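Local coordinates for GCN5-related N-acetyltransferase (Ralstonia eutropha JMP134, PDB 2Q0Y), which probably transfers acyl groups other than amino-acyl groups, as a member of the GCN5-related N-acetyltransferase (GNAT) family, and binds zinc and magnesium ions, at residues 105-113 with 134-142. Numbering follows the deposited sequence. Where two conformers were deposited one is given.
Sequences GQALMNRAE and PLYARMGWS. With EDO (1,2-ethanediol), chain F.
Two helices of the GNAT fold meet here, the one that follows strand 86-95 and the short one that follows strand 123-127, and Met-109 and Met-139, both selenomethionines, pack against each other between them. Met-139 runs out straight through chi2 (-176°), which sets SE 3.6 Å from Met-109 CB; the bend at chi3 then carries CE to 3.2 Å from Asn-110 OD1. Met-109 bends at chi2 and chi3 instead, and its flexible, unbranched chain suits a place where it must meet two rings at once: CE lies 3.5 Å from Trp-141 CE2, while SE makes an oblique Met-aromatic contact with Tyr-136, 4.9 Å from the ring centroid. Nearer the start of helix 104-118, Leu-135 sends CD1 against Gln-106 CB at 3.8 Å, and its CD2 rests against the backbone at Gly-105 and Gln-106. Gly-105 N donates to O1 of a 1,2-ethanediol, probably from the crystallisation liquor, at 2.6 Å. The short helix ends in a Schellman motif whose C-prime residue, Gly-140, takes the positive phi that glycine tolerates readily, and the chain then turns Trp-141 back toward helix 104-118. Its indole NE1 donates to Glu-113 OE2 (2.7 Å, 147°), the acceptor lying near the ring plane although the N-H arrives from above the carboxylate plane. The other oxygen, OE1, forms a salt bridge with Lys-149 of the second subunit, tying this carboxylate to the dimer interface.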
loop_
_atom_site.group_PDB
_atom_site.type_symbol
_atom_site.label_atom_id
_atom_site.label_comp_id
_atom_site.label_asym_id
_atom_site.label_seq_id
_atom_site.Cartn_x
_atom_site.Cartn_y
_atom_site.Cartn_z
ATOM N N GLY A 105 -8.171 17.118 -13.579
ATOM C CA GLY A 105 -7.519 16.248 -12.623
ATOM C C GLY A 105 -7.920 16.582 -11.190
ATOM O O GLY A 105 -8.228 15.702 -10.394
ATOM N N GLN A 106 -7.926 17.860 -10.864
ATOM C CA GLN A 106 -8.354 18.287 -9.528
ATOM C C GLN A 106 -9.826 17.960 -9.272
ATOM O O GLN A 106 -10.193 17.511 -8.184
ATOM C CB GLN A 106 -8.071 19.767 -9.338
ATOM C CG GLN A 106 -8.516 20.281 -7.978
ATOM C CD GLN A 106 -7.960 21.643 -7.637
ATOM O OE1 GLN A 106 -7.395 22.329 -8.486
ATOM N NE2 GLN A 106 -8.117 22.042 -6.378
ATOM N N ALA A 107 -10.666 18.133 -10.293
ATOM C CA ALA A 107 -12.092 17.797 -10.189
ATOM C C ALA A 107 -12.317 16.307 -9.917
ATOM O O ALA A 107 -13.113 15.939 -9.049
ATOM C CB ALA A 107 -12.815 18.214 -11.430
ATOM N N LEU A 108 -11.608 15.450 -10.640
ATOM C CA LEU A 108 -11.685 14.009 -10.407
ATOM C C LEU A 108 -11.133 13.628 -9.037
ATOM O O LEU A 108 -11.712 12.790 -8.347
ATOM C CB LEU A 108 -10.958 13.235 -11.508
ATOM C CG LEU A 108 -11.661 13.234 -12.869
ATOM C CD1 LEU A 108 -10.806 12.586 -13.941
ATOM C CD2 LEU A 108 -12.998 12.534 -12.786
HETATM N N MSE A 109 -10.028 14.247 -8.628
HETATM C CA MSE A 109 -9.529 14.003 -7.280
HETATM C C MSE A 109 -10.558 14.408 -6.229
HETATM O O MSE A 109 -10.749 13.702 -5.241
HETATM C CB MSE A 109 -8.222 14.736 -7.039
HETATM C CG MSE A 109 -7.015 14.133 -7.738
HETATM SE SE MSE A 109 -6.436 12.467 -6.963
HETATM C CE MSE A 109 -5.886 13.092 -5.189
ATOM N N ASN A 110 -11.215 15.540 -6.433
ATOM C CA ASN A 110 -12.246 15.985 -5.502
ATOM C C ASN A 110 -13.380 14.984 -5.413
ATOM O O ASN A 110 -13.874 14.701 -4.306
ATOM C CB ASN A 110 -12.811 17.352 -5.915
ATOM C CG ASN A 110 -11.899 18.504 -5.556
ATOM O OD1 ASN A 110 -11.100 18.422 -4.637
ATOM N ND2 ASN A 110 -12.053 19.611 -6.271
ATOM N N ARG A 111 -13.795 14.447 -6.562
ATOM C CA ARG A 111 -14.845 13.423 -6.572
ATOM C C ARG A 111 -14.420 12.161 -5.820
ATOM O O ARG A 111 -15.217 11.571 -5.090
ATOM C CB ARG A 111 -15.257 13.015 -7.983
ATOM C CG ARG A 111 -16.173 13.982 -8.697
ATOM C CD ARG A 111 -17.694 13.699 -8.469
ATOM N NE ARG A 111 -18.140 13.827 -7.071
ATOM C CZ ARG A 111 -18.152 14.965 -6.357
ATOM N NH1 ARG A 111 -17.748 16.131 -6.876
ATOM N NH2 ARG A 111 -18.578 14.942 -5.094
ATOM N N ALA A 112 -13.184 11.732 -6.030
ATOM C CA ALA A 112 -12.667 10.549 -5.351
ATOM C C ALA A 112 -12.599 10.758 -3.852
ATOM O O ALA A 112 -13.036 9.891 -3.080
ATOM C CB ALA A 112 -11.286 10.174 -5.900
ATOM N N GLU A 113 -12.033 11.878 -3.425
ATOM C CA GLU A 113 -11.946 12.172 -1.993
ATOM C C GLU A 113 -13.344 12.276 -1.346
ATOM O O GLU A 113 -13.550 11.787 -0.239
ATOM C CB GLU A 113 -11.156 13.438 -1.734
ATOM C CG GLU A 113 -9.684 13.306 -2.132
ATOM C CD GLU A 113 -8.882 14.581 -1.934
ATOM O OE1 GLU A 113 -9.357 15.535 -1.275
ATOM O OE2 GLU A 113 -7.776 14.629 -2.497
ATOM N N PRO A 134 2.684 17.798 -7.857
ATOM C CA PRO A 134 2.423 19.177 -7.390
ATOM C C PRO A 134 0.942 19.445 -7.082
ATOM O O PRO A 134 0.632 20.129 -6.120
ATOM C CB PRO A 134 2.910 20.053 -8.554
ATOM C CG PRO A 134 3.751 19.157 -9.411
ATOM C CD PRO A 134 3.214 17.776 -9.231
ATOM N N LEU A 135 0.052 18.899 -7.897
ATOM C CA LEU A 135 -1.381 18.997 -7.645
ATOM C C LEU A 135 -1.739 18.317 -6.330
ATOM O O LEU A 135 -2.469 18.868 -5.518
ATOM C CB LEU A 135 -2.185 18.370 -8.798
ATOM C CG LEU A 135 -3.693 18.199 -8.558
ATOM C CD1 LEU A 135 -4.364 19.565 -8.352
ATOM C CD2 LEU A 135 -4.336 17.418 -9.691
ATOM N N TYR A 136 -1.214 17.113 -6.112
ATOM C CA TYR A 136 -1.581 16.384 -4.904
ATOM C C TYR A 136 -1.106 17.159 -3.681
ATOM O O TYR A 136 -1.845 17.309 -2.707
ATOM C CB TYR A 136 -1.054 14.938 -4.918
ATOM C CG TYR A 136 -1.370 14.179 -6.195
ATOM C CD1 TYR A 136 -2.586 14.366 -6.875
ATOM C CD2 TYR A 136 -0.443 13.299 -6.748
ATOM C CE1 TYR A 136 -2.859 13.684 -8.052
ATOM C CE2 TYR A 136 -0.708 12.617 -7.921
ATOM C CZ TYR A 136 -1.917 12.803 -8.570
ATOM O OH TYR A 136 -2.164 12.131 -9.750
ATOM N N ALA A 137 0.114 17.674 -3.740
ATOM C CA ALA A 137 0.645 18.449 -2.635
ATOM C C ALA A 137 -0.229 19.669 -2.378
ATOM O O ALA A 137 -0.528 19.972 -1.224
ATOM C CB ALA A 137 2.051 18.857 -2.910
ATOM N N ARG A 138 -0.634 20.361 -3.441
ATOM C CA ARG A 138 -1.544 21.509 -3.326
ATOM C C ARG A 138 -2.849 21.113 -2.650
ATOM O O ARG A 138 -3.450 21.908 -1.919
ATOM C CB ARG A 138 -1.882 22.097 -4.705
ATOM C CG ARG A 138 -0.797 22.947 -5.326
ATOM C CD ARG A 138 -1.308 23.732 -6.547
ATOM N NE ARG A 138 -1.359 22.927 -7.774
ATOM C CZ ARG A 138 -2.464 22.603 -8.453
ATOM N NH1 ARG A 138 -3.677 23.002 -8.053
ATOM N NH2 ARG A 138 -2.351 21.869 -9.560
HETATM N N MSE A 139 -3.294 19.890 -2.919
HETATM C CA MSE A 139 -4.547 19.385 -2.384
HETATM C C MSE A 139 -4.397 18.712 -1.009
HETATM O O MSE A 139 -5.335 18.073 -0.537
HETATM C CB MSE A 139 -5.167 18.414 -3.375
HETATM C CG MSE A 139 -5.576 19.035 -4.715
HETATM SE SE MSE A 139 -6.469 17.676 -5.798
HETATM C CE MSE A 139 -8.052 17.455 -4.661
ATOM N N GLY A 140 -3.233 18.864 -0.375
ATOM C CA GLY A 140 -3.051 18.443 1.015
ATOM C C GLY A 140 -2.570 17.023 1.207
ATOM O O GLY A 140 -2.675 16.459 2.310
ATOM N N TRP A 141 -2.038 16.435 0.133
ATOM C CA TRP A 141 -1.422 15.117 0.187
ATOM C C TRP A 141 0.044 15.260 0.624
ATOM O O TRP A 141 0.720 16.244 0.280
ATOM C CB TRP A 141 -1.526 14.388 -1.154
ATOM C CG TRP A 141 -2.944 14.049 -1.516
ATOM C CD1 TRP A 141 -3.896 14.898 -1.992
ATOM C CD2 TRP A 141 -3.560 12.765 -1.420
ATOM N NE1 TRP A 141 -5.077 14.220 -2.188
ATOM C CE2 TRP A 141 -4.902 12.911 -1.817
ATOM C CE3 TRP A 141 -3.113 11.498 -0.989
ATOM C CZ2 TRP A 141 -5.795 11.834 -1.837
ATOM C CZ3 TRP A 141 -3.993 10.449 -1.005
ATOM C CH2 TRP A 141 -5.320 10.616 -1.423
ATOM N N SER A 142 0.499 14.298 1.426
ATOM C CA SER A 142 1.872 14.289 1.938
ATOM C C SER A 142 2.598 13.020 1.521
ATOM O O SER A 142 2.011 11.949 1.530
ATOM C CB SER A 142 1.895 14.341 3.465
ATOM O OG SER A 142 1.248 15.493 3.960
HETATM C C1 EDO F . -5.951 18.345 -15.437
HETATM O O1 EDO F . -6.747 19.071 -14.525
HETATM C C2 EDO F . -4.741 17.783 -14.739
HETATM O O2 EDO F . -3.990 17.022 -15.684
#